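Local coordinates for protein cadherin-23 (Mus musculus, PDB 5UZ8) that probably mediates calcium-dependent adhesion between cells, and in the inner ear is linked to mechanotransduction and hearing, through a chain of extracellular cadherin repeats stiffened by bound calcium, at residues Q122-D128 / V210-V216; L177-K181 / D249-G253; G132-V138 / T168-V173. All coordinates share one frame; numbering follows the deposited sequence.

How the contacts relate
From the N terminus, the chain first enters contact 1 at 122-128, an edge strand of a cadherin domain, and turns at once into contact 3, where 132-138 pairs with 168-173 and closes a short loop. Residues 177-181 follow and open contact 2, but before their partner 249-253 is reached the chain returns through 210-216 and closes contact 1. Contact 3 is therefore enclosed by contact 1, whereas contacts 1 and 2 cross. Contacts 1 and 3 lie in the facing sheets of one domain and meet through Val-125, Ile-211 and Ile-135. Contact 2 joins that domain to the next, sharing two calcium ions with contact 1.

Contact 1: Q122-D128 / V210-V216. With CA (calcium ion), chain F; CA (calcium ion), chain G.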
loop_
_atom_site.group_PDB
_atom_site.type_symbol
_atom_site.label_atom_id
_atom_site.label_comp_id
_atom_site.label_asym_id
_atom_site.label_seq_id
_atom_site.Cartn_x
_atom_site.Cartn_y
_atom_site.Cartn_z
ATOM N N GLN A 122 -4.933 5.483 -3.703
ATOM C CA GLN A 122 -6.104 5.215 -4.536
ATOM C C GLN A 122 -5.854 5.631 -5.978
ATOM O O GLN A 122 -5.238 6.684 -6.226
ATOM C CB GLN A 122 -7.344 5.936 -4.008
ATOM C CG GLN A 122 -8.580 5.746 -4.906
ATOM C CD GLN A 122 -9.883 6.146 -4.234
ATOM O OE1 GLN A 122 -10.944 6.291 -4.898
ATOM N NE2 GLN A 122 -9.829 6.312 -2.913
ATOM N N GLU A 123 -6.293 4.785 -6.904
ATOM C CA GLU A 123 -6.338 5.154 -8.320
ATOM C C GLU A 123 -7.593 4.598 -8.953
ATOM O O GLU A 123 -8.165 3.633 -8.445
ATOM C CB GLU A 123 -5.152 4.607 -9.098
ATOM C CG GLU A 123 -3.797 5.165 -8.745
ATOM C CD GLU A 123 -3.598 6.630 -9.055
ATOM O OE1 GLU A 123 -4.340 7.211 -9.899
ATOM O OE2 GLU A 123 -2.661 7.190 -8.396
ATOM N N ALA A 124 -7.985 5.197 -10.066
ATOM C CA ALA A 124 -9.097 4.700 -10.870
ATOM C C ALA A 124 -8.544 4.314 -12.214
ATOM O O ALA A 124 -7.743 5.076 -12.809
ATOM C CB ALA A 124 -10.161 5.771 -11.043
ATOM N N VAL A 125 -8.970 3.169 -12.719
ATOM C CA VAL A 125 -8.509 2.680 -14.004
ATOM C C VAL A 125 -9.692 2.174 -14.775
ATOM O O VAL A 125 -10.617 1.658 -14.174
ATOM C CB VAL A 125 -7.449 1.567 -13.887
ATOM C CG1 VAL A 125 -6.186 2.110 -13.194
ATOM C CG2 VAL A 125 -7.976 0.337 -13.165
ATOM N N PHE A 126 -9.636 2.263 -16.095
ATOM C CA PHE A 126 -10.691 1.693 -16.929
ATOM C C PHE A 126 -10.569 0.173 -16.946
ATOM O O PHE A 126 -9.481 -0.379 -16.882
ATOM C CB PHE A 126 -10.677 2.279 -18.341
ATOM C CG PHE A 126 -11.205 3.693 -18.411
ATOM C CD1 PHE A 126 -12.573 3.939 -18.456
ATOM C CD2 PHE A 126 -10.333 4.779 -18.413
ATOM C CE1 PHE A 126 -13.067 5.241 -18.501
ATOM C CE2 PHE A 126 -10.818 6.086 -18.448
ATOM C CZ PHE A 126 -12.178 6.317 -18.498
ATOM N N GLU A 127 -11.710 -0.495 -17.004
ATOM C CA GLU A 127 -11.768 -1.948 -17.004
ATOM C C GLU A 127 -11.034 -2.608 -18.160
ATOM O O GLU A 127 -10.659 -3.791 -18.051
ATOM C CB GLU A 127 -13.230 -2.437 -16.920
ATOM C CG GLU A 127 -14.117 -2.061 -18.098
ATOM C CD GLU A 127 -15.480 -2.715 -18.016
ATOM O OE1 GLU A 127 -15.526 -3.924 -17.688
ATOM O OE2 GLU A 127 -16.516 -2.020 -18.198
ATOM N N ASP A 128 -10.756 -1.859 -19.228
ATOM C CA ASP A 128 -9.991 -2.409 -20.353
ATOM C C ASP A 128 -8.476 -2.147 -20.258
ATOM O O ASP A 128 -7.739 -2.330 -21.232
ATOM C CB ASP A 128 -10.570 -1.941 -21.697
ATOM C CG ASP A 128 -10.479 -0.452 -21.898
ATOM O OD1 ASP A 128 -10.089 0.266 -20.951
ATOM O OD2 ASP A 128 -10.809 0.016 -23.022
ATOM N N VAL A 210 -6.857 1.395 -2.763
ATOM C CA VAL A 210 -8.112 1.303 -3.460
ATOM C C VAL A 210 -7.865 1.416 -4.960
ATOM O O VAL A 210 -7.219 2.364 -5.438
ATOM C CB VAL A 210 -9.102 2.421 -3.052
ATOM C CG1 VAL A 210 -10.399 2.327 -3.852
ATOM C CG2 VAL A 210 -9.405 2.347 -1.571
ATOM N N ILE A 211 -8.423 0.487 -5.716
ATOM C CA ILE A 211 -8.426 0.594 -7.169
ATOM C C ILE A 211 -9.876 0.556 -7.610
ATOM O O ILE A 211 -10.556 -0.469 -7.463
ATOM C CB ILE A 211 -7.610 -0.516 -7.856
ATOM C CG1 ILE A 211 -6.128 -0.320 -7.562
ATOM C CG2 ILE A 211 -7.820 -0.480 -9.380
ATOM C CD1 ILE A 211 -5.268 -1.560 -7.715
ATOM N N ARG A 212 -10.354 1.676 -8.136
ATOM C CA ARG A 212 -11.728 1.772 -8.618
ATOM C C ARG A 212 -11.713 1.532 -10.118
ATOM O O ARG A 212 -10.855 2.051 -10.830
ATOM C CB ARG A 212 -12.361 3.100 -8.258
ATOM C CG ARG A 212 -12.396 3.319 -6.750
ATOM C CD ARG A 212 -13.363 4.416 -6.308
ATOM N NE ARG A 212 -13.271 4.581 -4.874
ATOM C CZ ARG A 212 -13.858 3.800 -3.967
ATOM N NH1 ARG A 212 -14.687 2.810 -4.320
ATOM N NH2 ARG A 212 -13.626 4.040 -2.682
ATOM N N VAL A 213 -12.648 0.709 -10.585
ATOM C CA VAL A 213 -12.643 0.244 -11.964
ATOM C C VAL A 213 -13.733 0.996 -12.698
ATOM O O VAL A 213 -14.912 0.863 -12.378
ATOM C CB VAL A 213 -12.896 -1.262 -12.030
ATOM C CG1 VAL A 213 -12.845 -1.764 -13.470
ATOM C CG2 VAL A 213 -11.874 -1.981 -11.182
ATOM N N LEU A 214 -13.328 1.779 -13.676
ATOM C CA LEU A 214 -14.245 2.630 -14.446
ATOM C C LEU A 214 -14.852 1.881 -15.630
ATOM O O LEU A 214 -14.187 1.066 -16.264
ATOM C CB LEU A 214 -13.504 3.883 -14.932
ATOM C CG LEU A 214 -12.815 4.670 -13.824
ATOM C CD1 LEU A 214 -12.032 5.837 -14.413
ATOM C CD2 LEU A 214 -13.817 5.150 -12.790
ATOM N N ASP A 215 -16.103 2.215 -15.960
ATOM C CA ASP A 215 -16.864 1.492 -16.975
ATOM C C ASP A 215 -16.388 1.814 -18.387
ATOM O O ASP A 215 -16.075 2.970 -18.700
ATOM C CB ASP A 215 -18.331 1.854 -16.859
ATOM C CG ASP A 215 -19.241 0.884 -17.560
ATOM O OD1 ASP A 215 -19.009 -0.356 -17.500
ATOM O OD2 ASP A 215 -20.227 1.389 -18.162
ATOM N N VAL A 216 -16.362 0.786 -19.211
ATOM C CA VAL A 216 -16.309 0.879 -20.665
ATOM C C VAL A 216 -17.615 0.267 -21.147
ATOM O O VAL A 216 -18.166 -0.652 -20.501
ATOM C CB VAL A 216 -15.111 0.052 -21.193
ATOM C CG1 VAL A 216 -15.101 -0.102 -22.702
ATOM C CG2 VAL A 216 -13.843 0.710 -20.697
HETATM CA CA CA F . -18.734 -2.246 -18.817
HETATM CA CA CA G . -16.783 -5.662 -18.660
HETATM O O HOH W 1 -12.695 7.202 -1.573
HETATM O O HOH W 2 -14.612 -6.740 -19.038
#
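Phe-126 and Leu-214, paired on two parallel strands, cross at a slant, with the CD1 methyl of Leu-214 over the centre of the ring, 4.1 Å from its centroid, in a CH-pi contact. The ring's first torsion sets CG anti to the carbonyl carbon (chi1 -74°), which brings CD1 against Leu-214 CB and turns one edge to the backbone O of Asp-215, in the ring plane. Ala-124 CB touches the same Leu-214 methyl, and this face continues to Gln-122 and Arg-212. Extended along its length, Gln-122 runs beside Val-210 and accepts a bond from Arg-212 NE at its OE1, 2.9 Å away. The bond is bent, its donor above the amide's carbonyl plane, OE1 near the guanidinium plane. Val-210 CG1 lies against one guanidinium face.

On the opposite side of the sheet Val-125 CG2 packs against Ile-211 CG2 at 3.9 Å. Glu-127 CB presses on Val-213 CG1 at 3.5 Å. With CG between the backbone N and the carbonyl carbon (chi1 64°) and the rest extended, Glu-127 carries its carboxylate to two calcium ions, OE1 binding one and OE2 the other. OE2 also takes a straight bond from Val-216 N, 3.0 Å long, through its anti lone pair. Asp-215 OD1 and Val-216 O join OE2 on the second ion; Arg-179 N donates to Glu-127 OE1, and the Arg-179 side chain is the main polar partner of Asp-215.

Five backbone bonds, the first from Glu-123 N to Val-210 O and the last from Glu-127 N to Leu-214 O, hold the register. These first and last strands of the cadherin domain's mixed sheet run together into the calcium-binding linker; 121-126 is its edge, 204-214 separates it from 184-193, and Ile-135 of strand 134-141 covers Val-125 and Ile-211.

Contact 2: L177-K181 / D249-G253. With CA (calcium ion), chain E; CA (calcium ion), chain G; CA (calcium ion), chain F; GSH (glutathione), chain L.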
loop_
_atom_site.group_PDB
_atom_site.type_symbol
_atom_site.label_atom_id
_atom_site.label_comp_id
_atom_site.label_asym_id
_atom_site.label_seq_id
_atom_site.Cartn_x
_atom_site.Cartn_y
_atom_site.Cartn_z
ATOM N N LEU A 177 -9.348 -6.979 -15.995
ATOM C CA LEU A 177 -10.394 -6.531 -15.124
ATOM C C LEU A 177 -11.730 -6.573 -15.869
ATOM O O LEU A 177 -11.780 -6.660 -17.085
ATOM C CB LEU A 177 -10.079 -5.111 -14.641
ATOM C CG LEU A 177 -8.712 -4.995 -13.939
ATOM C CD1 LEU A 177 -8.512 -3.602 -13.358
ATOM C CD2 LEU A 177 -8.475 -6.048 -12.856
ATOM N N ASP A 178 -12.798 -6.529 -15.081
ATOM C CA ASP A 178 -14.169 -6.484 -15.576
ATOM C C ASP A 178 -14.991 -5.768 -14.546
ATOM O O ASP A 178 -15.320 -6.325 -13.483
ATOM C CB ASP A 178 -14.674 -7.905 -15.842
ATOM C CG ASP A 178 -16.092 -7.945 -16.403
ATOM O OD1 ASP A 178 -16.698 -6.859 -16.627
ATOM O OD2 ASP A 178 -16.601 -9.072 -16.605
ATOM N N ARG A 179 -15.359 -4.522 -14.841
ATOM C CA ARG A 179 -16.204 -3.775 -13.897
ATOM C C ARG A 179 -17.487 -4.511 -13.490
ATOM O O ARG A 179 -17.977 -4.391 -12.348
ATOM C CB ARG A 179 -16.575 -2.420 -14.454
ATOM C CG ARG A 179 -17.107 -1.491 -13.363
ATOM C CD ARG A 179 -17.925 -0.373 -13.975
ATOM N NE ARG A 179 -19.116 -0.945 -14.587
ATOM C CZ ARG A 179 -20.223 -1.306 -13.941
ATOM N NH1 ARG A 179 -20.412 -1.039 -12.646
ATOM N NH2 ARG A 179 -21.209 -1.874 -14.623
ATOM N N GLU A 180 -18.049 -5.236 -14.458
ATOM C CA GLU A 180 -19.289 -5.918 -14.227
ATOM C C GLU A 180 -19.165 -7.095 -13.212
ATOM O O GLU A 180 -20.161 -7.492 -12.601
ATOM C CB GLU A 180 -19.837 -6.430 -15.555
ATOM C CG GLU A 180 -20.522 -5.381 -16.421
ATOM C CD GLU A 180 -19.587 -4.382 -17.062
ATOM O OE1 GLU A 180 -19.840 -3.161 -16.912
ATOM O OE2 GLU A 180 -18.603 -4.771 -17.708
ATOM N N LYS A 181 -17.972 -7.674 -13.103
ATOM C CA LYS A 181 -17.658 -8.742 -12.135
ATOM C C LYS A 181 -17.341 -8.102 -10.774
ATOM O O LYS A 181 -17.875 -8.479 -9.751
ATOM C CB LYS A 181 -16.432 -9.566 -12.590
ATOM C CG LYS A 181 -16.665 -10.633 -13.663
ATOM C CD LYS A 181 -15.389 -11.446 -13.920
ATOM C CE LYS A 181 -15.424 -12.263 -15.218
ATOM N NZ LYS A 181 -15.251 -11.414 -16.419
ATOM N N ASP A 249 -28.951 -4.467 -19.792
ATOM C CA ASP A 249 -27.616 -4.070 -20.205
ATOM C C ASP A 249 -26.784 -3.918 -18.950
ATOM O O ASP A 249 -27.177 -3.214 -18.029
ATOM C CB ASP A 249 -27.698 -2.762 -21.009
ATOM C CG ASP A 249 -26.362 -2.305 -21.572
ATOM O OD1 ASP A 249 -25.350 -2.245 -20.829
ATOM O OD2 ASP A 249 -26.323 -1.930 -22.769
ATOM N N GLN A 250 -25.672 -4.649 -18.889
ATOM C CA GLN A 250 -24.893 -4.799 -17.661
ATOM C C GLN A 250 -23.963 -3.620 -17.331
ATOM O O GLN A 250 -23.410 -3.567 -16.250
ATOM C CB GLN A 250 -24.077 -6.083 -17.739
ATOM C CG GLN A 250 -24.937 -7.358 -17.862
ATOM C CD GLN A 250 -25.972 -7.453 -16.787
ATOM O OE1 GLN A 250 -25.617 -7.534 -15.605
ATOM N NE2 GLN A 250 -27.258 -7.526 -17.175
ATOM N N ASP A 251 -23.785 -2.710 -18.272
ATOM C CA ASP A 251 -22.926 -1.530 -18.085
ATOM C C ASP A 251 -23.521 -0.508 -17.103
ATOM O O ASP A 251 -24.540 -0.744 -16.463
ATOM C CB ASP A 251 -22.615 -0.895 -19.447
ATOM C CG ASP A 251 -21.795 -1.804 -20.334
ATOM O OD1 ASP A 251 -20.777 -2.354 -19.839
ATOM O OD2 ASP A 251 -22.165 -1.976 -21.529
ATOM N N GLU A 252 -22.814 0.595 -16.934
ATOM C CA GLU A 252 -23.151 1.623 -15.974
ATOM C C GLU A 252 -23.625 2.908 -16.669
ATOM O O GLU A 252 -23.098 3.306 -17.707
ATOM C CB GLU A 252 -21.890 1.928 -15.141
ATOM C CG GLU A 252 -22.113 2.872 -13.972
ATOM C CD GLU A 252 -20.890 3.031 -13.074
ATOM O OE1 GLU A 252 -19.768 2.606 -13.404
ATOM O OE2 GLU A 252 -21.052 3.620 -11.999
ATOM N N GLY A 253 -24.556 3.599 -16.030
ATOM C CA GLY A 253 -24.933 4.958 -16.466
ATOM C C GLY A 253 -25.469 4.969 -17.898
ATOM O O GLY A 253 -26.229 4.071 -18.288
HETATM CA CA CA E . -23.993 -1.264 -22.854
HETATM CA CA CA G . -16.783 -5.662 -18.660
HETATM CA CA CA F . -18.734 -2.246 -18.817
HETATM N N1 GSH L . -14.976 -11.849 -21.224
HETATM C CA1 GSH L . -14.948 -10.438 -21.581
HETATM C C1 GSH L . -13.859 -9.755 -20.789
HETATM O O11 GSH L . -13.235 -10.441 -19.946
HETATM O O12 GSH L . -13.658 -8.532 -20.992
HETATM C CB1 GSH L . -16.306 -9.762 -21.306
HETATM C CG1 GSH L . -16.663 -9.759 -19.820
HETATM C CD1 GSH L . -17.831 -8.840 -19.546
HETATM O OE1 GSH L . -17.714 -7.619 -19.605
HETATM N N2 GSH L . -18.963 -9.442 -19.196
HETATM C CA2 GSH L . -20.121 -8.722 -18.708
HETATM C C2 GSH L . -20.547 -9.220 -17.358
HETATM O O2 GSH L . -21.720 -9.129 -17.037
HETATM C CB2 GSH L . -21.252 -8.843 -19.730
HETATM S SG2 GSH L . -20.734 -8.040 -21.257
HETATM N N3 GSH L . -19.581 -9.677 -16.550
HETATM C CA3 GSH L . -19.820 -10.115 -15.187
HETATM C C3 GSH L . -19.507 -11.583 -14.983
HETATM O O31 GSH L . -19.782 -12.065 -13.860
HETATM O O32 GSH L . -18.959 -12.248 -15.900
HETATM O O HOH W 2 -14.612 -6.740 -19.038
HETATM O O HOH W 3 -19.106 0.976 -10.859
HETATM O O HOH W 4 -23.910 -1.876 -13.280
#
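Glu-180 and Asp-251 meet at a shared calcium ion, which Asp-251 OD1 binds at 2.3 Å and Glu-180 grips unevenly, OE1 closer than OE2. The two carboxylate planes stand nearly perpendicular, and the shared cation probably offsets the repulsion between Glu-180 OE1 and Asp-251 OD1. Glu-180 OE2 bridges to a second calcium, 2.2 Å away, where Asp-178 OD1 and glutathione OE1 also bind; Asp-251 OD2 reaches a third, held by Asp-249 as well.

In the next shell, Arg-179 NH2 makes a salt bridge to Glu-180 OE1 at 3.0 Å. Bent at chi3 (66°), the arginine lays a guanidinium face over Glu-252 CB, while Glu-252 OE1 lies well out of its plane in a long, purely electrostatic pairing, supplemented by a water between NH1 and OE1. Two Asx turns set the metal ligands: Asp-178 OD1 accepts from Glu-180 N, and Asp-249 OD1 from Asp-251 N. Asp-178 OD2 receives glutathione N3 at 3.0 Å.

These are the calcium-binding loops of a cadherin linker: one lies between strands 170-173 and 184-193, the other between strands 241-244 and 259-263 of the following domain.

Contact 3: G132-V138 / T168-V173; sequences GTVILRV and TGDISV
Arg-137, in one of its two conformers, folds back over Asp-170, their guanidinium and carboxylate planes only 24° apart, so the two groups lie nearly face on. Asp-170 OD1 sits over a guanidinium face, 2.7 Å from Arg-137 NE in a salt bridge, and OD2 receives a weak bond from NH1. Arginine CG, anti to the backbone N (chi1 -175°), lies against Thr-168 O, and the bend at chi3 then turns the guanidinium over the carboxylate. Val-134 CG1 borders the same carboxylate.

On the other face, Leu-136 and Ile-171 run alongside each other, Leu-136 CD2 meeting Ile-171 CB at 4.0 Å, while Val-138 CG1 touches Ile-171 CD1. At the classic beta bulge, Ile-135 and Leu-136 both face Ile-171, and Ile-135 CD1 meets Val-173 CG2, 3.7 Å away. Ile-135 N bonds to Ile-171 O and Leu-136 O accepts from Ile-171 N. The ST turn of Thr-168 OG1 to Asp-170 N fixes the start of the strand.

With an alanine in place of Asp-170, the guanidinium would probably lose its carboxylate mate and its end be freer to turn. This pair from the cadherin domain's antiparallel sheet thus has an outer face carrying the ion pair beside Val-134 and Ser-172, and an aliphatic inner one packed on Val-209 of the facing sheet.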
loop_
_atom_site.group_PDB
_atom_site.type_symbol
_atom_site.label_atom_id
_atom_site.label_comp_id
_atom_site.label_asym_id
_atom_site.label_seq_id
_atom_site.Cartn_x
_atom_site.Cartn_y
_atom_site.Cartn_z
ATOM N N GLY A 132 -0.324 -6.007 -17.230
ATOM C CA GLY A 132 1.035 -5.488 -17.082
ATOM C C GLY A 132 1.180 -3.996 -16.770
ATOM O O GLY A 132 2.285 -3.552 -16.438
ATOM N N THR A 133 0.092 -3.224 -16.898
ATOM C CA THR A 133 0.159 -1.806 -16.723
ATOM C C THR A 133 0.380 -1.501 -15.244
ATOM O O THR A 133 -0.269 -2.086 -14.384
ATOM C CB THR A 133 -1.139 -1.128 -17.196
ATOM O OG1 THR A 133 -1.394 -1.482 -18.563
ATOM C CG2 THR A 133 -1.040 0.395 -17.063
ATOM N N VAL A 134 1.330 -0.613 -14.953
ATOM C CA VAL A 134 1.518 -0.162 -13.593
ATOM C C VAL A 134 0.440 0.864 -13.280
ATOM O O VAL A 134 0.240 1.827 -14.034
ATOM C CB VAL A 134 2.901 0.502 -13.395
ATOM C CG1 VAL A 134 3.010 1.103 -12.001
ATOM C CG2 VAL A 134 3.998 -0.526 -13.627
ATOM N N ILE A 135 -0.218 0.674 -12.165
ATOM C CA ILE A 135 -1.325 1.542 -11.747
ATOM C C ILE A 135 -0.860 2.642 -10.797
ATOM O O ILE A 135 -1.262 3.793 -10.940
ATOM C CB ILE A 135 -2.428 0.727 -11.095
ATOM C CG1 ILE A 135 -3.062 -0.173 -12.151
ATOM C CG2 ILE A 135 -3.504 1.638 -10.532
ATOM C CD1 ILE A 135 -4.014 -1.168 -11.566
ATOM N N LEU A 136 -0.061 2.263 -9.802
ATOM C CA LEU A 136 0.493 3.229 -8.858
ATOM C C LEU A 136 1.711 2.615 -8.175
ATOM O O LEU A 136 1.941 1.415 -8.271
ATOM C CB LEU A 136 -0.545 3.580 -7.786
ATOM C CG LEU A 136 -0.712 2.417 -6.801
ATOM C CD1 LEU A 136 -0.726 2.862 -5.363
ATOM C CD2 LEU A 136 -1.884 1.549 -7.173
ATOM N N ARG A 137 2.470 3.462 -7.501
ATOM C CA ARG A 137 3.616 3.022 -6.732
ATOM C C ARG A 137 3.393 3.409 -5.269
ATOM O O ARG A 137 3.072 4.546 -4.978
ATOM C CB ARG A 137 4.868 3.704 -7.282
ATOM C CG ARG A 137 6.180 3.260 -6.651
ATOM C CD ARG A 137 7.345 3.854 -7.437
ATOM N NE ARG A 137 7.847 2.958 -8.463
ATOM C CZ ARG A 137 8.458 3.333 -9.586
ATOM N NH1 ARG A 137 8.913 2.411 -10.434
ATOM N NH2 ARG A 137 8.612 4.625 -9.874
ATOM N N VAL A 138 3.557 2.454 -4.367
ATOM C CA VAL A 138 3.563 2.709 -2.941
ATOM C C VAL A 138 5.012 2.815 -2.481
ATOM O O VAL A 138 5.889 2.124 -3.012
ATOM C CB VAL A 138 2.795 1.642 -2.155
ATOM C CG1 VAL A 138 1.367 1.545 -2.681
ATOM C CG2 VAL A 138 3.491 0.293 -2.144
ATOM N N THR A 168 10.234 -2.049 -6.009
ATOM C CA THR A 168 9.784 -0.692 -6.335
ATOM C C THR A 168 8.509 -0.307 -5.624
ATOM O O THR A 168 8.207 0.889 -5.498
ATOM C CB THR A 168 9.559 -0.523 -7.834
ATOM O OG1 THR A 168 8.503 -1.411 -8.263
ATOM C CG2 THR A 168 10.844 -0.826 -8.634
ATOM N N GLY A 169 7.701 -1.294 -5.240
ATOM C CA GLY A 169 6.336 -0.996 -4.811
ATOM C C GLY A 169 5.337 -0.654 -5.915
ATOM O O GLY A 169 4.237 -0.214 -5.593
ATOM N N ASP A 170 5.691 -0.881 -7.176
ATOM C CA ASP A 170 4.779 -0.728 -8.298
ATOM C C ASP A 170 3.721 -1.813 -8.242
ATOM O O ASP A 170 4.059 -3.012 -8.214
ATOM C CB ASP A 170 5.482 -0.856 -9.634
ATOM C CG ASP A 170 6.223 0.413 -10.043
ATOM O OD1 ASP A 170 5.872 1.529 -9.586
ATOM O OD2 ASP A 170 7.165 0.286 -10.820
ATOM N N ILE A 171 2.461 -1.386 -8.224
ATOM C CA ILE A 171 1.313 -2.287 -8.289
ATOM C C ILE A 171 0.815 -2.310 -9.733
ATOM O O ILE A 171 0.522 -1.229 -10.302
ATOM C CB ILE A 171 0.219 -1.860 -7.321
ATOM C CG1 ILE A 171 0.750 -1.972 -5.878
ATOM C CG2 ILE A 171 -1.019 -2.750 -7.485
ATOM C CD1 ILE A 171 -0.189 -1.458 -4.793
ATOM N N SER A 172 0.747 -3.518 -10.298
ATOM C CA SER A 172 0.401 -3.697 -11.709
ATOM C C SER A 172 -0.799 -4.619 -11.898
ATOM O O SER A 172 -1.149 -5.396 -11.022
ATOM C CB SER A 172 1.580 -4.230 -12.513
ATOM O OG SER A 172 2.019 -5.494 -12.041
ATOM N N VAL A 173 -1.397 -4.524 -13.073
ATOM C CA VAL A 173 -2.505 -5.389 -13.460
ATOM C C VAL A 173 -1.936 -6.753 -13.799
ATOM O O VAL A 173 -1.117 -6.871 -14.701
ATOM C CB VAL A 173 -3.241 -4.856 -14.690
ATOM C CG1 VAL A 173 -4.386 -5.807 -15.073
ATOM C CG2 VAL A 173 -3.790 -3.466 -14.404
HETATM O O HOH W 5 8.862 2.879 -3.915
#